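PDB 2ORY: lipase from Photobacterium sp. M37, which is an alpha/beta-hydrolase lipase that cleaves the ester bonds of triacylglycerols and, coming from a cold-loving bacterium, is adapted to work at low temperature. Local coordinates for residues Phe12-Tyr17 / Gln311-Tyr316; Glu39-Trp44 / Asp50-Val55; Lys138-Ser143 / Asn149-Gln154; Leu187-Gly192 / Ala217-Asp222. One frame throughout, in Å; residues are numbered along the deposited sequence.

The four contacts run from the middle of an alpha/beta hydrolase to its outside. Interaction 1 is fully buried and ties helix 5-15 to helix 304-319, which bears the histidine of the probable catalytic triad. Interaction 2 touches it through helix 5-15, but is apolar, with one leucine of helix 30-43 laid on edge strand 52-63. Interaction 3 is partly buried and mainly backbone-based, where a loop runs into helix 152-160. Interaction 4, at the surface, rests on a single tyrosine-carboxylate bond between helices 175-189 and 214-224; it meets interaction 3 through Leu153 and Ile190. One direct hydrogen bond crosses each of interactions 1, 3 and 4, with a water and a C-H...O contact added in interaction 3.

Interaction 1 of 4, residues Phe12-Tyr17 / Gln311-Tyr316; sequences FSYMSY and QHVVGY
The backbones stay well apart, with Tyr14 CA and Val313 CA 9.1 Å from each other as the closest such pair, and the tyrosine side chain bridges the gap. The helix it reaches, 304-319 of this alpha/beta hydrolase, holds His312, which probably belongs to a Ser-His-Asp triad with Ser174 and Asp236. Here that helix opens into a wider, pi-type turn at residues 311-314, and Tyr14 grips it there. The hydroxyl OH of Tyr14 donates to the carbonyl O of Val313 over 2.6 Å. It comes in at 124° to the C=O bond and 19° off the carbonyl plane, while the carbonyl oxygen itself lies in the plane of the ring, at its edge. Beside this polar grip, Tyr14 CE2 rests 4.3 Å from Val313 CG1, and Phe332 of helix 328-332 packs on both residues, closing a buried setting.

One residue earlier, His312 points its ring into the probable active site: ND1 is hydrogen-bonded to Asp236 OD2 and NE2 to Ser174 OG. Tyr316 supports the same aspartate through its OH. Its CG stands beside the backbone N (chi1 -64°), which leads the ring away from Tyr14 and on towards Asp236. Tyr316 meets Tyr14 mainly with the near part of its side chain, CB lying 3.8 Å from Tyr14 OH and CD1 4.0 Å.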
# COMPACT_ATOMS: atom_id res chain seq x y z
N PHE A 12 -1.14 -11.21 -0.77
CA PHE A 12 -1.07 -10.60 -2.09
C PHE A 12 -0.25 -9.33 -2.04
O PHE A 12 0.47 -9.01 -2.99
CB PHE A 12 -2.47 -10.27 -2.60
CG PHE A 12 -3.24 -11.47 -3.08
CD1 PHE A 12 -4.44 -11.83 -2.46
CD2 PHE A 12 -2.78 -12.21 -4.16
CE1 PHE A 12 -5.17 -12.91 -2.93
CE2 PHE A 12 -3.51 -13.30 -4.63
CZ PHE A 12 -4.71 -13.65 -4.01
N SER A 13 -0.37 -8.59 -0.95
CA SER A 13 0.38 -7.35 -0.80
C SER A 13 1.87 -7.66 -0.77
O SER A 13 2.66 -6.92 -1.36
CB SER A 13 -0.02 -6.62 0.48
OG SER A 13 -1.29 -5.99 0.34
N TYR A 14 2.24 -8.74 -0.10
CA TYR A 14 3.66 -9.11 -0.00
C TYR A 14 4.23 -9.78 -1.24
O TYR A 14 5.42 -9.62 -1.54
CB TYR A 14 3.92 -9.95 1.25
CG TYR A 14 4.18 -9.08 2.47
CD1 TYR A 14 3.23 -8.14 2.89
CD2 TYR A 14 5.38 -9.16 3.18
CE1 TYR A 14 3.46 -7.30 3.97
CE2 TYR A 14 5.63 -8.32 4.29
CZ TYR A 14 4.67 -7.39 4.67
OH TYR A 14 4.88 -6.53 5.74
N MET A 15 3.39 -10.50 -1.96
CA MET A 15 3.82 -11.15 -3.20
C MET A 15 4.18 -10.05 -4.21
O MET A 15 4.94 -10.29 -5.14
CB MET A 15 2.70 -12.03 -3.75
CG MET A 15 3.12 -12.91 -4.94
SD MET A 15 1.77 -13.99 -5.50
CE MET A 15 0.86 -12.89 -6.52
N SER A 16 3.61 -8.87 -4.01
CA SER A 16 3.85 -7.71 -4.86
C SER A 16 5.32 -7.30 -4.85
O SER A 16 5.83 -6.73 -5.81
CB SER A 16 3.04 -6.52 -4.38
OG SER A 16 1.68 -6.86 -4.27
N TYR A 17 5.98 -7.59 -3.74
CA TYR A 17 7.37 -7.22 -3.56
C TYR A 17 8.44 -8.07 -4.26
O TYR A 17 9.63 -7.75 -4.17
CB TYR A 17 7.67 -7.12 -2.05
CG TYR A 17 7.07 -5.88 -1.42
CD1 TYR A 17 6.23 -5.97 -0.31
CD2 TYR A 17 7.34 -4.61 -1.94
CE1 TYR A 17 5.67 -4.83 0.26
CE2 TYR A 17 6.78 -3.46 -1.38
CZ TYR A 17 5.95 -3.58 -0.28
OH TYR A 17 5.41 -2.45 0.29
N GLN A 311 9.59 -3.38 12.05
CA GLN A 311 8.20 -3.19 12.38
C GLN A 311 7.33 -3.00 11.14
O GLN A 311 6.19 -3.46 11.10
CB GLN A 311 8.03 -2.00 13.32
CG GLN A 311 8.68 -2.15 14.69
CD GLN A 311 8.07 -3.27 15.53
OE1 GLN A 311 6.89 -3.61 15.37
NE2 GLN A 311 8.86 -3.83 16.44
N HIS A 312 7.88 -2.33 10.12
CA HIS A 312 7.15 -2.05 8.89
C HIS A 312 6.99 -3.23 7.97
O HIS A 312 5.94 -3.42 7.35
CB HIS A 312 7.85 -0.93 8.13
CG HIS A 312 7.08 -0.42 6.95
ND1 HIS A 312 5.77 -0.02 7.02
CD2 HIS A 312 7.48 -0.14 5.68
CE1 HIS A 312 5.39 0.48 5.86
NE2 HIS A 312 6.41 0.42 5.03
N VAL A 313 8.04 -4.04 7.87
CA VAL A 313 8.03 -5.17 6.96
C VAL A 313 7.80 -6.50 7.63
O VAL A 313 6.95 -7.27 7.19
CB VAL A 313 9.35 -5.22 6.16
CG1 VAL A 313 9.35 -6.38 5.17
CG2 VAL A 313 9.52 -3.92 5.43
N VAL A 314 8.54 -6.77 8.70
CA VAL A 314 8.36 -8.05 9.38
C VAL A 314 7.15 -8.04 10.31
O VAL A 314 6.47 -9.05 10.47
CB VAL A 314 9.63 -8.42 10.20
CG1 VAL A 314 9.49 -9.83 10.74
CG2 VAL A 314 10.84 -8.34 9.32
N GLY A 315 6.88 -6.87 10.89
CA GLY A 315 5.78 -6.72 11.82
C GLY A 315 4.43 -7.29 11.45
O GLY A 315 3.82 -8.03 12.23
N TYR A 316 3.95 -6.96 10.25
CA TYR A 316 2.65 -7.42 9.81
C TYR A 316 2.48 -8.93 9.74
O TYR A 316 1.57 -9.48 10.36
CB TYR A 316 2.28 -6.73 8.49
CG TYR A 316 2.14 -5.23 8.69
CD1 TYR A 316 3.27 -4.41 8.78
CD2 TYR A 316 0.90 -4.65 8.94
CE1 TYR A 316 3.17 -3.05 9.14
CE2 TYR A 316 0.78 -3.29 9.30
CZ TYR A 316 1.92 -2.50 9.40
OH TYR A 316 1.82 -1.18 9.79

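Interaction 2 of 4, residues Glu39-Trp44 / Asp50-Val55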
# COMPACT_ATOMS: atom_id res chain seq x y z
N GLU A 39 4.62 -19.03 -9.57
CA GLU A 39 5.15 -20.08 -8.71
C GLU A 39 4.55 -19.96 -7.31
O GLU A 39 4.20 -20.97 -6.68
CB GLU A 39 6.67 -19.98 -8.61
CG GLU A 39 7.26 -21.06 -7.69
CD GLU A 39 8.73 -20.85 -7.37
OE1 GLU A 39 9.30 -21.72 -6.67
OE2 GLU A 39 9.31 -19.83 -7.81
N ALA A 40 4.45 -18.73 -6.81
CA ALA A 40 3.89 -18.46 -5.49
C ALA A 40 2.41 -18.87 -5.40
O ALA A 40 2.00 -19.57 -4.48
CB ALA A 40 4.02 -16.96 -5.16
N LEU A 41 1.61 -18.43 -6.36
CA LEU A 41 0.20 -18.77 -6.35
C LEU A 41 0.02 -20.28 -6.36
O LEU A 41 -1.09 -20.78 -6.20
CB LEU A 41 -0.50 -18.15 -7.56
CG LEU A 41 -0.67 -16.64 -7.60
CD1 LEU A 41 -1.34 -16.25 -8.92
CD2 LEU A 41 -1.52 -16.18 -6.42
N LYS A 42 1.11 -21.01 -6.53
CA LYS A 42 1.06 -22.46 -6.60
C LYS A 42 1.67 -23.15 -5.39
O LYS A 42 1.40 -24.32 -5.13
CB LYS A 42 1.79 -22.93 -7.85
CG LYS A 42 1.79 -24.43 -8.06
CD LYS A 42 2.74 -24.82 -9.20
CE LYS A 42 4.21 -24.57 -8.83
NZ LYS A 42 5.15 -25.02 -9.90
N THR A 43 2.49 -22.43 -4.63
CA THR A 43 3.14 -23.03 -3.49
C THR A 43 2.84 -22.40 -2.14
O THR A 43 2.85 -23.09 -1.11
CB THR A 43 4.66 -23.03 -3.70
OG1 THR A 43 5.13 -21.68 -3.77
CG2 THR A 43 5.01 -23.76 -5.00
N TRP A 44 2.57 -21.10 -2.12
CA TRP A 44 2.27 -20.41 -0.86
C TRP A 44 1.01 -21.01 -0.25
O TRP A 44 -0.00 -21.17 -0.94
CB TRP A 44 2.05 -18.92 -1.12
CG TRP A 44 3.29 -18.11 -1.37
CD1 TRP A 44 4.44 -18.52 -1.98
CD2 TRP A 44 3.47 -16.71 -1.10
NE1 TRP A 44 5.32 -17.47 -2.11
CE2 TRP A 44 4.75 -16.35 -1.58
CE3 TRP A 44 2.67 -15.73 -0.50
CZ2 TRP A 44 5.24 -15.05 -1.48
CZ3 TRP A 44 3.16 -14.43 -0.39
CH2 TRP A 44 4.43 -14.10 -0.88
N ASP A 50 -7.48 -22.25 -3.33
CA ASP A 50 -8.24 -21.81 -4.50
C ASP A 50 -7.31 -21.82 -5.70
O ASP A 50 -6.14 -22.15 -5.58
CB ASP A 50 -8.79 -20.39 -4.30
CG ASP A 50 -9.69 -20.27 -3.08
OD1 ASP A 50 -10.87 -20.67 -3.17
OD2 ASP A 50 -9.21 -19.78 -2.04
N ASP A 51 -7.83 -21.45 -6.86
CA ASP A 51 -7.01 -21.40 -8.06
C ASP A 51 -7.03 -19.97 -8.57
O ASP A 51 -8.02 -19.48 -9.09
CB ASP A 51 -7.53 -22.36 -9.13
CG ASP A 51 -6.55 -23.50 -9.41
OD1 ASP A 51 -5.40 -23.21 -9.83
OD2 ASP A 51 -6.92 -24.67 -9.21
N TRP A 52 -5.90 -19.31 -8.39
CA TRP A 52 -5.78 -17.93 -8.79
C TRP A 52 -5.07 -17.80 -10.11
O TRP A 52 -4.25 -18.64 -10.48
CB TRP A 52 -5.03 -17.17 -7.72
CG TRP A 52 -5.67 -17.29 -6.38
CD1 TRP A 52 -5.40 -18.23 -5.43
CD2 TRP A 52 -6.62 -16.39 -5.80
NE1 TRP A 52 -6.12 -17.96 -4.28
CE2 TRP A 52 -6.88 -16.84 -4.49
CE3 TRP A 52 -7.28 -15.24 -6.27
CZ2 TRP A 52 -7.76 -16.18 -3.63
CZ3 TRP A 52 -8.17 -14.59 -5.41
CH2 TRP A 52 -8.40 -15.06 -4.11
N GLU A 53 -5.37 -16.71 -10.82
CA GLU A 53 -4.79 -16.42 -12.12
C GLU A 53 -4.45 -14.94 -12.23
O GLU A 53 -5.30 -14.08 -11.98
CB GLU A 53 -5.79 -16.80 -13.22
CG GLU A 53 -5.30 -16.54 -14.62
CD GLU A 53 -4.24 -17.54 -15.07
OE1 GLU A 53 -3.42 -17.18 -15.96
OE2 GLU A 53 -4.22 -18.68 -14.55
N VAL A 54 -3.22 -14.63 -12.62
CA VAL A 54 -2.83 -13.24 -12.80
C VAL A 54 -3.44 -12.89 -14.15
O VAL A 54 -3.07 -13.47 -15.16
CB VAL A 54 -1.29 -13.09 -12.87
CG1 VAL A 54 -0.91 -11.62 -13.14
CG2 VAL A 54 -0.67 -13.57 -11.55
N VAL A 55 -4.40 -11.96 -14.16
CA VAL A 55 -5.08 -11.57 -15.39
C VAL A 55 -4.74 -10.17 -15.90
O VAL A 55 -5.18 -9.76 -16.97
CB VAL A 55 -6.61 -11.70 -15.21
CG1 VAL A 55 -6.98 -13.19 -15.04
CG2 VAL A 55 -7.06 -10.93 -13.97
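Leu41, near the end of helix 30-43, reaches across to Trp52 and Val54, and both of its methyl groups do the touching. The helix and the strand run nearly antiparallel, at 164°, and the axes of the short segments 39-43 and 52-55 approach to 9.0 Å. Their chain directions reverse through the brief connection that includes Phe47, which also packs on Leu41.

Along the second segment, Asp50 comes first, and it serves the sheet rather than the helix: its OD1 forms a salt bridge with Lys78 of the adjacent strand 66-78. At Trp52 the strand begins and the contact proper with it. Its CB lies 3.9 Å from Leu41 CD2 and 4.0 Å from Leu41 CD1, so the leucine fork straddles the first carbon of the tryptophan side chain. The indole itself heads elsewhere: with CG beside the backbone N (chi1 -56°), it swings off to meet the ring of Phe12 edge-to-face and to lie against Ile76 and Lys78. Glu53 points its side chain away from the helix, and its backbone pairs with Gln77. Val54 does not aim straight at the helix, yet its CG2 comes to 3.8 Å from Leu41 CD1. Leu41 crosses both Trp52 and Val54 at roughly a right angle, so the leucine methyls lie across their partners, with no hydrogen bond between the segments.

Phe12 of helix 5-15 touches Leu41 as well, completing a small apolar cluster. Helix 30-43 lies beside helix 5-15 and touches the start of the outermost strand of the mixed sheet, part of the layered build of an alpha/beta hydrolase.

Interaction 3 of 4, residues Lys138-Ser143 / Asn149-Gln154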
# COMPACT_ATOMS: atom_id res chain seq x y z
N LYS A 138 -2.18 5.21 -15.61
CA LYS A 138 -1.64 5.19 -16.95
C LYS A 138 -0.82 3.96 -17.26
O LYS A 138 -0.48 3.73 -18.40
CB LYS A 138 -0.82 6.46 -17.20
CG LYS A 138 -1.68 7.72 -17.25
CD LYS A 138 -0.83 8.98 -17.35
CE LYS A 138 0.03 9.17 -16.11
NZ LYS A 138 0.80 10.45 -16.13
N LEU A 139 -0.52 3.15 -16.25
CA LEU A 139 0.27 1.94 -16.48
C LEU A 139 -0.40 1.01 -17.47
O LEU A 139 -1.63 0.93 -17.53
CB LEU A 139 0.48 1.18 -15.17
CG LEU A 139 1.53 1.58 -14.13
CD1 LEU A 139 1.31 0.72 -12.88
CD2 LEU A 139 2.96 1.37 -14.69
N LYS A 140 0.41 0.30 -18.24
CA LYS A 140 -0.07 -0.68 -19.22
C LYS A 140 0.91 -1.83 -19.24
O LYS A 140 2.12 -1.63 -19.39
CB LYS A 140 -0.18 -0.07 -20.62
CG LYS A 140 -1.29 0.98 -20.78
CD LYS A 140 -1.45 1.47 -22.24
CE LYS A 140 -2.60 2.48 -22.37
NZ LYS A 140 -2.86 2.93 -23.78
N PRO A 141 0.41 -3.07 -19.08
CA PRO A 141 1.33 -4.21 -19.10
C PRO A 141 1.98 -4.24 -20.48
O PRO A 141 1.38 -3.80 -21.46
CB PRO A 141 0.40 -5.40 -18.87
CG PRO A 141 -0.79 -4.80 -18.19
CD PRO A 141 -0.98 -3.52 -18.93
N LYS A 142 3.20 -4.74 -20.55
CA LYS A 142 3.89 -4.80 -21.84
C LYS A 142 3.52 -6.09 -22.58
O LYS A 142 2.71 -6.87 -22.10
CB LYS A 142 5.41 -4.73 -21.62
CG LYS A 142 5.87 -3.45 -20.93
CD LYS A 142 7.35 -3.46 -20.66
CE LYS A 142 7.72 -2.37 -19.67
NZ LYS A 142 7.14 -1.06 -20.08
N SER A 143 4.12 -6.28 -23.75
CA SER A 143 3.88 -7.47 -24.56
C SER A 143 4.16 -8.76 -23.79
O SER A 143 5.11 -8.84 -23.02
CB SER A 143 4.76 -7.42 -25.82
OG SER A 143 4.69 -8.63 -26.56
N ASN A 149 -1.14 -3.95 -23.04
CA ASN A 149 -1.58 -2.68 -23.63
C ASN A 149 -2.90 -2.09 -23.22
O ASN A 149 -3.53 -1.40 -24.00
CB ASN A 149 -1.57 -2.79 -25.15
CG ASN A 149 -0.19 -3.02 -25.70
OD1 ASN A 149 0.73 -2.24 -25.42
ND2 ASN A 149 -0.03 -4.09 -26.47
N LYS A 150 -3.32 -2.34 -21.99
CA LYS A 150 -4.57 -1.78 -21.50
C LYS A 150 -4.35 -1.17 -20.13
O LYS A 150 -3.61 -1.73 -19.32
CB LYS A 150 -5.63 -2.87 -21.41
CG LYS A 150 -6.11 -3.39 -22.75
CD LYS A 150 -6.35 -4.89 -22.72
CE LYS A 150 -6.73 -5.41 -24.10
NZ LYS A 150 -6.58 -6.89 -24.17
N THR A 151 -4.97 -0.02 -19.87
CA THR A 151 -4.86 0.62 -18.57
C THR A 151 -5.73 -0.23 -17.65
O THR A 151 -6.49 -1.06 -18.13
CB THR A 151 -5.42 2.05 -18.56
OG1 THR A 151 -6.79 2.02 -18.97
CG2 THR A 151 -4.59 2.96 -19.50
N ILE A 152 -5.63 -0.02 -16.35
CA ILE A 152 -6.43 -0.79 -15.42
C ILE A 152 -7.92 -0.53 -15.69
O ILE A 152 -8.73 -1.46 -15.69
CB ILE A 152 -6.09 -0.44 -13.94
CG1 ILE A 152 -6.88 -1.34 -12.98
CG2 ILE A 152 -6.39 1.02 -13.65
CD1 ILE A 152 -6.46 -2.76 -12.99
N LEU A 153 -8.28 0.72 -15.95
CA LEU A 153 -9.68 1.04 -16.20
C LEU A 153 -10.19 0.36 -17.48
O LEU A 153 -11.29 -0.22 -17.48
CB LEU A 153 -9.87 2.56 -16.27
CG LEU A 153 -11.31 3.06 -16.47
CD1 LEU A 153 -12.21 2.42 -15.43
CD2 LEU A 153 -11.35 4.57 -16.37
N GLN A 154 -9.42 0.43 -18.55
CA GLN A 154 -9.82 -0.21 -19.79
C GLN A 154 -9.96 -1.72 -19.58
O GLN A 154 -10.92 -2.34 -20.05
CB GLN A 154 -8.80 0.07 -20.89
CG GLN A 154 -8.70 1.56 -21.26
CD GLN A 154 -7.50 1.86 -22.14
OE1 GLN A 154 -6.53 1.11 -22.17
NE2 GLN A 154 -7.56 2.98 -22.86
O HOH W 1 -3.35 1.59 -15.54
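The carbonyl of Leu139 meets Thr151 through a C-H group rather than an N-H: Thr151 CA lies 3.4 Å from Leu139 O, with an almost straight angle of 175° at the hydrogen. The same oxygen takes a hydrogen bond from a water, which in turn accepts from Ile152 N at 2.9 Å, so the first amide of helix 152-160 is joined to the loop by solvent. The one direct hydrogen bond across the contact runs from Asn149 N to Pro141 O, 3.0 Å long and nearly in line (176°).

Thr151 is the N-cap of the helix and makes a capping box with Gln154. Its OG1 sits between its own backbone N and carbonyl carbon (chi1 58°), where it accepts from Gln154 N at 3.1 Å; in return Thr151 N donates to Gln154 OE1 at 3.0 Å. The extended chain of Lys140 lies beside Thr151, pointing the same way, and its CE touches Thr151 CG2 at 3.5 Å. Pro141 brings CD to 3.2 Å from Lys150 O, an oxygen that also accepts from Trp56 NE1.

The turn, between helix 127-138 and helix 152-160, rests on the central sheet through three side chains. Leu139 packs on Ala59 and Tyr61 and Pro141 on Trp56, all in strand 52-63, while Ile152 reaches strand 66-78 and Trp186 of helix 175-189.

Interaction 4 of 4, residues Leu187-Gly192 / Ala217-Asp222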
# COMPACT_ATOMS: atom_id res chain seq x y z
N LEU A 187 -12.09 4.40 -8.15
CA LEU A 187 -12.96 3.46 -8.85
C LEU A 187 -14.39 3.65 -8.38
O LEU A 187 -15.32 3.63 -9.17
CB LEU A 187 -12.49 2.02 -8.59
CG LEU A 187 -11.15 1.65 -9.22
CD1 LEU A 187 -10.74 0.20 -8.90
CD2 LEU A 187 -11.30 1.81 -10.71
N LYS A 188 -14.56 3.82 -7.07
CA LYS A 188 -15.86 4.08 -6.45
C LYS A 188 -16.48 5.35 -7.05
O LYS A 188 -17.64 5.34 -7.51
CB LYS A 188 -15.68 4.30 -4.95
CG LYS A 188 -15.99 3.12 -4.06
CD LYS A 188 -17.49 3.00 -3.84
CE LYS A 188 -17.79 2.08 -2.67
NZ LYS A 188 -19.25 2.02 -2.39
N ASP A 189 -15.71 6.44 -7.04
CA ASP A 189 -16.19 7.71 -7.54
C ASP A 189 -16.58 7.78 -9.01
O ASP A 189 -17.36 8.64 -9.39
CB ASP A 189 -15.18 8.82 -7.26
CG ASP A 189 -15.20 9.29 -5.82
OD1 ASP A 189 -16.28 9.26 -5.18
OD2 ASP A 189 -14.13 9.70 -5.33
N ILE A 190 -16.05 6.89 -9.85
CA ILE A 190 -16.40 6.93 -11.27
C ILE A 190 -17.39 5.83 -11.67
O ILE A 190 -17.68 5.64 -12.85
CB ILE A 190 -15.16 6.81 -12.15
CG1 ILE A 190 -14.55 5.42 -12.02
CG2 ILE A 190 -14.14 7.88 -11.75
CD1 ILE A 190 -13.35 5.19 -12.93
N GLN A 191 -17.90 5.11 -10.68
CA GLN A 191 -18.88 4.06 -10.94
C GLN A 191 -20.17 4.70 -11.45
O GLN A 191 -20.60 5.73 -10.94
CB GLN A 191 -19.18 3.26 -9.66
CG GLN A 191 -18.17 2.19 -9.39
CD GLN A 191 -18.54 1.29 -8.23
OE1 GLN A 191 -18.48 1.68 -7.08
NE2 GLN A 191 -18.93 0.06 -8.54
N GLY A 192 -20.77 4.08 -12.46
CA GLY A 192 -22.01 4.60 -13.01
C GLY A 192 -21.71 5.57 -14.13
O GLY A 192 -22.62 6.07 -14.79
N ALA A 217 -10.13 12.29 3.89
CA ALA A 217 -10.25 11.11 4.74
C ALA A 217 -11.68 10.91 5.23
O ALA A 217 -12.17 9.78 5.27
CB ALA A 217 -9.30 11.24 5.94
N ASP A 218 -12.36 11.98 5.61
CA ASP A 218 -13.75 11.85 6.06
C ASP A 218 -14.66 11.43 4.88
O ASP A 218 -15.57 10.61 5.03
CB ASP A 218 -14.26 13.15 6.69
CG ASP A 218 -13.68 13.40 8.08
OD1 ASP A 218 -13.27 12.43 8.75
OD2 ASP A 218 -13.65 14.58 8.51
N TYR A 219 -14.42 11.99 3.70
CA TYR A 219 -15.22 11.59 2.57
C TYR A 219 -14.96 10.10 2.30
O TYR A 219 -15.90 9.32 2.09
CB TYR A 219 -14.85 12.40 1.34
CG TYR A 219 -15.52 11.91 0.10
CD1 TYR A 219 -16.91 12.02 -0.07
CD2 TYR A 219 -14.79 11.30 -0.92
CE1 TYR A 219 -17.53 11.54 -1.21
CE2 TYR A 219 -15.41 10.81 -2.07
CZ TYR A 219 -16.78 10.94 -2.20
OH TYR A 219 -17.39 10.43 -3.33
N PHE A 220 -13.69 9.70 2.31
CA PHE A 220 -13.34 8.29 2.09
C PHE A 220 -14.10 7.36 3.07
O PHE A 220 -14.65 6.33 2.67
CB PHE A 220 -11.84 8.07 2.27
CG PHE A 220 -11.41 6.65 2.09
CD1 PHE A 220 -11.02 6.19 0.84
CD2 PHE A 220 -11.44 5.76 3.16
CE1 PHE A 220 -10.66 4.85 0.65
CE2 PHE A 220 -11.09 4.43 2.99
CZ PHE A 220 -10.70 3.97 1.73
N ASP A 221 -14.10 7.71 4.35
CA ASP A 221 -14.77 6.91 5.37
C ASP A 221 -16.25 6.75 5.07
O ASP A 221 -16.80 5.64 5.09
CB ASP A 221 -14.60 7.55 6.75
CG ASP A 221 -13.20 7.38 7.30
OD1 ASP A 221 -12.39 6.70 6.64
OD2 ASP A 221 -12.92 7.93 8.39
N ASP A 222 -16.89 7.87 4.78
CA ASP A 222 -18.31 7.86 4.45
C ASP A 222 -18.59 7.03 3.20
O ASP A 222 -19.68 6.47 3.07
CB ASP A 222 -18.81 9.30 4.27
CG ASP A 222 -20.31 9.38 4.16
OD1 ASP A 222 -20.84 9.42 3.03
OD2 ASP A 222 -20.96 9.38 5.22
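Asp189 and Tyr219 reach for each other from opposite directions, and theirs is the one link between these two segments. Start at Asp189 CB, which points across from the last turn of helix 175-189 and touches nothing of Tyr219, being 4.8 Å from Tyr219 OH. Next comes CG, set beside the backbone N at a chi1 of -77°, which aims the carboxylate at the ring and puts CG 3.5 Å from Tyr219 OH. At the tip the two oxygens part company. OD1 takes the hydrogen bond from Tyr219 OH at 2.5 Å, a very short length whose exact value should not be pressed at this resolution. It also lies in the plane of the ring, at its edge. OD2 runs alongside, 3.7 Å from Tyr219 CE2, and finds its polar partner in Trp113 NE1. Carboxylate and ring are turned only 21° from each other, close to coplanar, and the bonds at both oxygens would resist rotation of the carboxylate.

The charge sits at the C-terminal end of its helix, which would tend to disfavour it; the two donors probably offset that. Ala116 touches both side chains, and Leu185 lies against Tyr219, so hydrocarbon flanks the bond although it is near the surface. The next residue, Phe220, packs on Ser181 and Leu185.

Helix 175-189 links parallel strands 166-173 and 199-206 as a beta-alpha-beta crossover, and follows the probable nucleophile elbow. Its far end is here tied to the next helix, 214-224, on the outside of the class 3 lipase fold.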